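Local coordinates for 14-3-3 protein (Cryptosporidium parvum, PDB 3EFZ), which probably binds phosphoserine-containing partner proteins as a two-chain assembly, as other members of the 14-3-3 family do in cell signalling, at residues B[47-52]-B[71-76]; B[130-135]-B[142-147]. All coordinates share one frame; numbering follows the deposited sequence. Where two conformers were deposited one is given.

In the fold
Both contacts lie within the all-helical 14-3-3 region and come in series along the chain: contact 1 pairs helix 32-54 with helix 63-81, and contact 2 then joins the C-terminal region of helix 100-131 to helix 138-158. Their centres are about 13 Å apart and they touch directly. The hydroxyl of Tyr135 probably hydrogen-bonds to the carbonyl of Leu52, Phe143 packs on Val48 and Val51, and Arg72 packs on Leu147. Helices 32-54, 63-81, 100-131 and 138-158 thus meet here. Contact 1 reaches toward the predicted phosphoserine-binding arginines and the second subunit; contact 2 stays away from both.

Contact 1 (B[47-52]-B[71-76]); sequences DVIKVL and LRNRVT
Val48 and Ile49 of helix 47-52 lay their methyl groups against the polar ends of Arg72 and Asn73 in helix 71-76. Val48 CG2 sits over the centre of one face of the Arg72 guanidinium, 3.8 Å from CZ, and Thr76 OG1 occupies the opposite face, so the flat group is sandwiched between a methyl and a hydroxyl. The amide of Asn73 is met by two residues: Val48 CB lies 3.7 Å from its OD1, and Ile49 CD1 lies 3.2 Å from Asn73 ND2, a tight approach.

Behind this first shell, Arg72 and Asn73 brace each other. Arg72 NH2 donates to Asn73 OD1 over 2.7 Å with an N-H...O angle of 152°, and NE adds a weak bond to the same oxygen. Bends at chi2 and chi3 fold the arginine chain back so that its guanidinium lies beside Asn73. Thr76 OG1 is itself tied to Arg72 O at 2.8 Å; the backbone N of Thr76 reaches that oxygen from the other side of its plane.

The axes of segments 47-52 and 71-76 run nearly antiparallel (159°), 10.3 Å apart at closest approach. Asn73 ND2 hydrogen-bonds to Asp123 of the second subunit, against which Ile49 also packs, so this edge of the contact is part of the dimer interface. The Arg72 side chain lies about 7 Å from that of Arg153 and 8 Å from that of Arg79. The guanidinium is buried; lying so near two arginines predicted to meet phosphoserine, its charge would probably add to the positive potential there.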
ATOM      1  N   ASP B  47       0.111  12.815   2.346  1.00 35.27           N
ATOM      2  CA  ASP B  47       0.505  14.031   1.666  1.00 36.52           C
ATOM      3  C   ASP B  47       0.502  13.945   0.137  1.00 36.21           C
ATOM      4  O   ASP B  47       0.152  14.924  -0.535  1.00 35.71           O
ATOM      5  CB  ASP B  47       1.857  14.546   2.174  1.00 37.02           C
ATOM      6  CG  ASP B  47       2.070  16.019   1.833  1.00 40.36           C
ATOM      7  OD1 ASP B  47       1.252  16.865   2.278  1.00 45.44           O
ATOM      8  OD2 ASP B  47       3.034  16.334   1.094  1.00 43.45           O
ATOM      9  N   VAL B  48       0.930  12.800  -0.411  1.00 35.90           N
ATOM     10  CA  VAL B  48       0.856  12.557  -1.845  1.00 36.33           C
ATOM     11  C   VAL B  48      -0.597  12.732  -2.334  1.00 36.56           C
ATOM     12  O   VAL B  48      -0.861  13.511  -3.258  1.00 36.34           O
ATOM     13  CB  VAL B  48       1.416  11.166  -2.252  1.00 35.66           C
ATOM     14  CG1 VAL B  48       0.983  10.792  -3.684  1.00 35.89           C
ATOM     15  CG2 VAL B  48       2.921  11.175  -2.175  1.00 35.86           C
ATOM     16  N   ILE B  49      -1.526  12.036  -1.691  1.00 36.52           N
ATOM     17  CA  ILE B  49      -2.929  12.093  -2.113  1.00 37.12           C
ATOM     18  C   ILE B  49      -3.553  13.477  -1.912  1.00 37.09           C
ATOM     19  O   ILE B  49      -4.227  13.959  -2.797  1.00 36.28           O
ATOM     20  CB  ILE B  49      -3.762  10.967  -1.493  1.00 37.60           C
ATOM     21  CG1 ILE B  49      -3.415   9.660  -2.217  1.00 37.47           C
ATOM     22  CG2 ILE B  49      -5.259  11.236  -1.661  1.00 37.59           C
ATOM     23  CD1 ILE B  49      -3.641   8.506  -1.422  1.00 38.54           C
ATOM     24  N   LYS B  50      -3.276  14.125  -0.779  1.00 37.24           N
ATOM     25  CA  LYS B  50      -3.752  15.485  -0.526  1.00 38.00           C
ATOM     26  C   LYS B  50      -3.327  16.439  -1.643  1.00 37.51           C
ATOM     27  O   LYS B  50      -4.167  17.107  -2.242  1.00 37.55           O
ATOM     28  CB  LYS B  50      -3.234  16.011   0.817  1.00 38.33           C
ATOM     29  CG  LYS B  50      -4.091  15.663   1.988  1.00 40.17           C
ATOM     30  CD  LYS B  50      -3.598  16.312   3.282  1.00 42.13           C
ATOM     31  CE  LYS B  50      -4.307  17.642   3.576  1.00 45.76           C
ATOM     32  NZ  LYS B  50      -5.799  17.488   3.676  1.00 46.78           N
ATOM     33  N   VAL B  51      -2.024  16.491  -1.918  1.00 37.16           N
ATOM     34  CA  VAL B  51      -1.476  17.348  -2.962  1.00 36.70           C
ATOM     35  C   VAL B  51      -2.089  17.055  -4.339  1.00 37.11           C
ATOM     36  O   VAL B  51      -2.598  17.963  -5.001  1.00 36.35           O
ATOM     37  CB  VAL B  51       0.098  17.316  -3.012  1.00 36.72           C
ATOM     38  CG1 VAL B  51       0.628  18.187  -4.145  1.00 36.01           C
ATOM     39  CG2 VAL B  51       0.689  17.802  -1.702  1.00 35.89           C
ATOM     40  N   LEU B  52      -2.051  15.796  -4.773  1.00 37.46           N
ATOM     41  CA  LEU B  52      -2.546  15.449  -6.122  1.00 38.07           C
ATOM     42  C   LEU B  52      -4.024  15.788  -6.337  1.00 38.94           C
ATOM     43  O   LEU B  52      -4.483  16.008  -7.462  1.00 39.38           O
ATOM     44  CB  LEU B  52      -2.307  13.965  -6.415  1.00 38.32           C
ATOM     45  CG  LEU B  52      -0.845  13.574  -6.692  1.00 37.64           C
ATOM     46  CD1 LEU B  52      -0.745  12.096  -7.042  1.00 38.15           C
ATOM     47  CD2 LEU B  52      -0.236  14.414  -7.820  1.00 38.37           C
ATOM     48  N   LEU B  71      -1.928   4.957  -6.778  1.00 36.61           N
ATOM     49  CA  LEU B  71      -0.989   4.075  -7.471  1.00 36.66           C
ATOM     50  C   LEU B  71       0.479   4.355  -7.131  1.00 36.65           C
ATOM     51  O   LEU B  71       1.304   3.443  -7.127  1.00 36.96           O
ATOM     52  CB  LEU B  71      -1.184   4.173  -8.973  1.00 36.47           C
ATOM     53  CG  LEU B  71      -2.169   3.228  -9.655  1.00 38.26           C
ATOM     54  CD1 LEU B  71      -1.989   3.352 -11.149  1.00 36.88           C
ATOM     55  CD2 LEU B  71      -2.007   1.762  -9.180  1.00 38.27           C
ATOM     56  N   ARG B  72       0.795   5.622  -6.876  1.00 36.43           N
ATOM     57  CA  ARG B  72       2.139   6.041  -6.446  1.00 36.58           C
ATOM     58  C   ARG B  72       2.433   5.342  -5.116  1.00 35.67           C
ATOM     59  O   ARG B  72       3.528   4.847  -4.883  1.00 34.54           O
ATOM     60  CB  ARG B  72       2.138   7.555  -6.204  1.00 36.46           C
ATOM     61  CG  ARG B  72       3.459   8.287  -6.263  1.00 38.46           C
ATOM     62  CD  ARG B  72       4.506   8.062  -5.170  1.00 41.60           C
ATOM     63  NE  ARG B  72       3.985   7.758  -3.848  1.00 45.89           N
ATOM     64  CZ  ARG B  72       4.701   7.825  -2.720  1.00 46.01           C
ATOM     65  NH1 ARG B  72       5.964   8.238  -2.747  1.00 44.36           N
ATOM     66  NH2 ARG B  72       4.141   7.502  -1.551  1.00 43.67           N
ATOM     67  N   ASN B  73       1.420   5.332  -4.255  1.00 35.37           N
ATOM     68  CA  ASN B  73       1.539   4.820  -2.893  1.00 34.92           C
ATOM     69  C   ASN B  73       1.637   3.304  -2.946  1.00 35.08           C
ATOM     70  O   ASN B  73       2.517   2.715  -2.322  1.00 35.66           O
ATOM     71  CB  ASN B  73       0.378   5.280  -2.018  1.00 34.09           C
ATOM     72  CG  ASN B  73       0.430   6.775  -1.671  1.00 35.14           C
ATOM     73  OD1 ASN B  73       1.454   7.453  -1.817  1.00 35.99           O
ATOM     74  ND2 ASN B  73      -0.688   7.285  -1.179  1.00 34.50           N
ATOM     75  N   ARG B  74       0.763   2.675  -3.720  1.00 35.04           N
ATOM     76  CA  ARG B  74       0.893   1.247  -3.997  1.00 35.33           C
ATOM     77  C   ARG B  74       2.298   0.820  -4.449  1.00 35.64           C
ATOM     78  O   ARG B  74       2.833  -0.167  -3.961  1.00 35.26           O
ATOM     79  CB  ARG B  74      -0.140   0.818  -5.042  1.00 34.40           C
ATOM     80  CG  ARG B  74       0.212  -0.449  -5.845  1.00 35.75           C
ATOM     81  CD  ARG B  74      -1.056  -1.121  -6.383  1.00 33.25           C
ATOM     82  NE  ARG B  74      -0.771  -2.135  -7.407  1.00 38.44           N
ATOM     83  CZ  ARG B  74      -0.667  -3.444  -7.192  1.00 40.32           C
ATOM     84  NH1 ARG B  74      -0.410  -4.247  -8.223  1.00 40.61           N
ATOM     85  NH2 ARG B  74      -0.838  -3.961  -5.964  1.00 38.21           N
ATOM     86  N   VAL B  75       2.835   1.535  -5.431  1.00 36.59           N
ATOM     87  CA  VAL B  75       4.152   1.233  -6.036  1.00 37.76           C
ATOM     88  C   VAL B  75       5.301   1.369  -5.012  1.00 37.67           C
ATOM     89  O   VAL B  75       6.259   0.604  -5.025  1.00 37.28           O
ATOM     90  CB  VAL B  75       4.408   2.146  -7.289  1.00 37.12           C
ATOM     91  CG1 VAL B  75       5.876   2.294  -7.575  1.00 39.35           C
ATOM     92  CG2 VAL B  75       3.719   1.596  -8.498  1.00 37.97           C
ATOM     93  N   THR B  76       5.177   2.357  -4.139  1.00 37.78           N
ATOM     94  CA  THR B  76       6.067   2.533  -2.985  1.00 38.17           C
ATOM     95  C   THR B  76       5.927   1.343  -2.022  1.00 37.39           C
ATOM     96  O   THR B  76       6.936   0.816  -1.528  1.00 35.86           O
ATOM     97  CB  THR B  76       5.769   3.864  -2.276  1.00 37.78           C
ATOM     98  OG1 THR B  76       5.825   4.919  -3.243  1.00 39.80           O
ATOM     99  CG2 THR B  76       6.802   4.177  -1.204  1.00 40.57           C
TER

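Contact 2 (B[130-135]-B[142-147]); sequences DNLLMY and AFCIKL
Cys144 projects from helix 142-147 into the hollow between Leu132 and Tyr135, and each of its two side-chain atoms finds a different wall. Its CB rests 3.8 Å from CD1 of Leu132, while its SG lies over a face of the Tyr135 ring. The sulfur is 4.3 Å from the ring centroid and 27° off the normal, displaced toward CE1, which is its nearest ring atom at 3.9 Å. This is a Cys sulfur-aromatic contact made over the face.

Leu132, one wall of that hollow, also reaches back toward the helix. Its CB does not head straight for the helix, but with CG anti to the backbone N (chi1 -168°) the two methyls swing across: CD1 settles on Cys144, and CD2 lies more loosely beside Ile145 CD1, at 4.3 Å, so the fork straddles Cys144 and Ile145.

In the 14-3-3 fold, a bundle of antiparallel helices, this is a short connection between successive long helices, with 130-135 at the C-terminal part of helix 100-131 and running on from it, and only six residues intervening before 142-147 on helix 138-158. The backbone N of Tyr135 bonds to Leu132 O at 3.1 Å, which keeps the two walls of the hollow together; the same oxygen lies at the edge of the tyrosine ring. Beyond the ring, the phenol OH hydrogen-bonds to Leu52 O of helix 32-54. Ile128 comes against Cys144 from helix 100-131, and Asp177 and Arg181 of helix 161-185 lie against Ile145.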
ATOM      1  N   ASP B 130      -0.760  14.219 -18.371  1.00 36.69           N
ATOM      2  CA  ASP B 130      -2.027  14.676 -18.957  0.50 37.10           C
ATOM      3  C   ASP B 130      -2.715  15.766 -18.130  1.00 36.91           C
ATOM      4  O   ASP B 130      -3.573  16.487 -18.640  1.00 36.75           O
ATOM      5  CB  ASP B 130      -2.996  13.498 -19.164  0.50 36.89           C
ATOM      6  CG  ASP B 130      -2.547  12.546 -20.266  0.50 37.68           C
ATOM      7  OD1 ASP B 130      -1.852  12.983 -21.209  0.50 37.97           O
ATOM      8  OD2 ASP B 130      -2.901  11.348 -20.190  0.50 39.25           O
ATOM      9  N   ASN B 131      -2.333  15.883 -16.859  1.00 37.17           N
ATOM     10  CA  ASN B 131      -2.983  16.793 -15.913  1.00 37.45           C
ATOM     11  C   ASN B 131      -2.079  17.854 -15.306  1.00 37.58           C
ATOM     12  O   ASN B 131      -2.548  18.724 -14.555  1.00 38.52           O
ATOM     13  CB  ASN B 131      -3.634  15.986 -14.783  1.00 37.11           C
ATOM     14  CG  ASN B 131      -4.833  15.190 -15.256  1.00 37.74           C
ATOM     15  OD1 ASN B 131      -5.928  15.740 -15.398  1.00 38.78           O
ATOM     16  ND2 ASN B 131      -4.641  13.888 -15.498  1.00 34.65           N
ATOM     17  N   LEU B 132      -0.794  17.784 -15.623  1.00 36.97           N
ATOM     18  CA  LEU B 132       0.196  18.689 -15.073  1.00 36.54           C
ATOM     19  C   LEU B 132      -0.250  20.152 -15.143  1.00 36.27           C
ATOM     20  O   LEU B 132      -0.182  20.884 -14.155  1.00 35.25           O
ATOM     21  CB  LEU B 132       1.539  18.502 -15.793  1.00 36.53           C
ATOM     22  CG  LEU B 132       2.733  19.181 -15.134  1.00 36.94           C
ATOM     23  CD1 LEU B 132       2.872  18.637 -13.728  1.00 36.94           C
ATOM     24  CD2 LEU B 132       3.996  18.945 -15.955  1.00 36.88           C
ATOM     25  N   LEU B 133      -0.732  20.558 -16.309  1.00 36.71           N
ATOM     26  CA  LEU B 133      -1.082  21.959 -16.553  1.00 37.68           C
ATOM     27  C   LEU B 133      -2.304  22.441 -15.765  1.00 38.04           C
ATOM     28  O   LEU B 133      -2.478  23.640 -15.546  1.00 38.81           O
ATOM     29  CB  LEU B 133      -1.263  22.198 -18.057  1.00 37.48           C
ATOM     30  CG  LEU B 133      -0.092  22.792 -18.850  1.00 38.07           C
ATOM     31  CD1 LEU B 133       1.275  22.319 -18.377  1.00 37.87           C
ATOM     32  CD2 LEU B 133      -0.272  22.592 -20.355  1.00 37.58           C
ATOM     33  N   MET B 134      -3.138  21.506 -15.337  1.00 38.51           N
ATOM     34  CA  MET B 134      -4.339  21.829 -14.568  1.00 38.90           C
ATOM     35  C   MET B 134      -4.001  22.119 -13.096  1.00 39.04           C
ATOM     36  O   MET B 134      -4.890  22.410 -12.302  1.00 38.82           O
ATOM     37  CB  MET B 134      -5.392  20.721 -14.704  1.00 38.53           C
ATOM     38  N   TYR B 135      -2.716  22.032 -12.748  1.00 38.67           N
ATOM     39  CA  TYR B 135      -2.214  22.564 -11.484  1.00 38.75           C
ATOM     40  C   TYR B 135      -1.651  23.967 -11.729  1.00 38.92           C
ATOM     41  O   TYR B 135      -0.563  24.101 -12.271  1.00 38.44           O
ATOM     42  CB  TYR B 135      -1.108  21.671 -10.918  1.00 38.63           C
ATOM     43  CG  TYR B 135      -1.569  20.292 -10.527  1.00 38.52           C
ATOM     44  CD1 TYR B 135      -1.398  19.198 -11.391  1.00 39.14           C
ATOM     45  CD2 TYR B 135      -2.163  20.070  -9.294  1.00 37.47           C
ATOM     46  CE1 TYR B 135      -1.827  17.922 -11.032  1.00 37.69           C
ATOM     47  CE2 TYR B 135      -2.593  18.800  -8.918  1.00 38.22           C
ATOM     48  CZ  TYR B 135      -2.414  17.733  -9.787  1.00 38.80           C
ATOM     49  OH  TYR B 135      -2.840  16.487  -9.413  1.00 38.97           O
ATOM     50  N   ALA B 142       5.889  21.306  -9.433  1.00 35.46           N
ATOM     51  CA  ALA B 142       7.194  20.795  -9.024  1.00 35.63           C
ATOM     52  C   ALA B 142       7.012  19.479  -8.258  1.00 35.67           C
ATOM     53  O   ALA B 142       7.771  18.542  -8.453  1.00 35.38           O
ATOM     54  CB  ALA B 142       7.956  21.843  -8.180  1.00 35.78           C
ATOM     55  N   PHE B 143       5.982  19.420  -7.415  1.00 35.22           N
ATOM     56  CA  PHE B 143       5.651  18.212  -6.678  1.00 36.30           C
ATOM     57  C   PHE B 143       5.467  16.996  -7.608  1.00 35.88           C
ATOM     58  O   PHE B 143       6.034  15.937  -7.358  1.00 35.53           O
ATOM     59  CB  PHE B 143       4.407  18.447  -5.805  1.00 37.08           C
ATOM     60  CG  PHE B 143       3.945  17.220  -5.053  1.00 38.91           C
ATOM     61  CD1 PHE B 143       4.293  17.035  -3.723  1.00 41.91           C
ATOM     62  CD2 PHE B 143       3.167  16.247  -5.679  1.00 40.54           C
ATOM     63  CE1 PHE B 143       3.854  15.895  -3.009  1.00 42.14           C
ATOM     64  CE2 PHE B 143       2.738  15.112  -4.978  1.00 41.37           C
ATOM     65  CZ  PHE B 143       3.085  14.942  -3.646  1.00 40.61           C
ATOM     66  N   CYS B 144       4.654  17.150  -8.656  1.00 36.36           N
ATOM     67  CA  CYS B 144       4.425  16.088  -9.641  1.00 36.30           C
ATOM     68  C   CYS B 144       5.689  15.660 -10.418  1.00 36.45           C
ATOM     69  O   CYS B 144       5.872  14.480 -10.724  1.00 36.10           O
ATOM     70  CB  CYS B 144       3.341  16.517 -10.627  1.00 36.70           C
ATOM     71  SG  CYS B 144       1.739  16.825  -9.887  1.00 37.19           S
ATOM     72  N   ILE B 145       6.559  16.621 -10.729  1.00 36.69           N
ATOM     73  CA  ILE B 145       7.781  16.355 -11.489  1.00 36.02           C
ATOM     74  C   ILE B 145       8.828  15.623 -10.618  1.00 36.82           C
ATOM     75  O   ILE B 145       9.511  14.703 -11.095  1.00 37.02           O
ATOM     76  CB  ILE B 145       8.307  17.668 -12.130  1.00 35.93           C
ATOM     77  CG1 ILE B 145       7.298  18.172 -13.174  1.00 36.36           C
ATOM     78  CG2 ILE B 145       9.724  17.503 -12.744  1.00 33.80           C
ATOM     79  CD1 ILE B 145       7.483  19.646 -13.575  1.00 36.41           C
ATOM     80  N   LYS B 146       8.939  16.008  -9.345  1.00 36.10           N
ATOM     81  CA  LYS B 146       9.759  15.249  -8.401  1.00 36.26           C
ATOM     82  C   LYS B 146       9.276  13.787  -8.312  1.00 36.75           C
ATOM     83  O   LYS B 146      10.086  12.849  -8.311  1.00 36.49           O
ATOM     84  CB  LYS B 146       9.750  15.881  -6.999  1.00 35.18           C
ATOM     85  CG  LYS B 146      10.156  14.876  -5.944  1.00 35.62           C
ATOM     86  CD  LYS B 146       9.935  15.307  -4.529  1.00 35.97           C
ATOM     87  CE  LYS B 146      10.244  14.150  -3.597  1.00 36.78           C
ATOM     88  NZ  LYS B 146       9.119  13.205  -3.469  1.00 37.01           N
ATOM     89  N   LEU B 147       7.952  13.628  -8.238  1.00 36.39           N
ATOM     90  CA  LEU B 147       7.282  12.344  -8.187  1.00 37.44           C
ATOM     91  C   LEU B 147       7.624  11.464  -9.395  1.00 37.01           C
ATOM     92  O   LEU B 147       7.895  10.272  -9.241  1.00 37.45           O
ATOM     93  CB  LEU B 147       5.778  12.599  -8.122  1.00 37.70           C
ATOM     94  CG  LEU B 147       4.843  11.510  -7.648  1.00 40.57           C
ATOM     95  CD1 LEU B 147       3.607  12.115  -6.961  1.00 40.80           C
ATOM     96  CD2 LEU B 147       4.460  10.610  -8.845  1.00 41.64           C
TER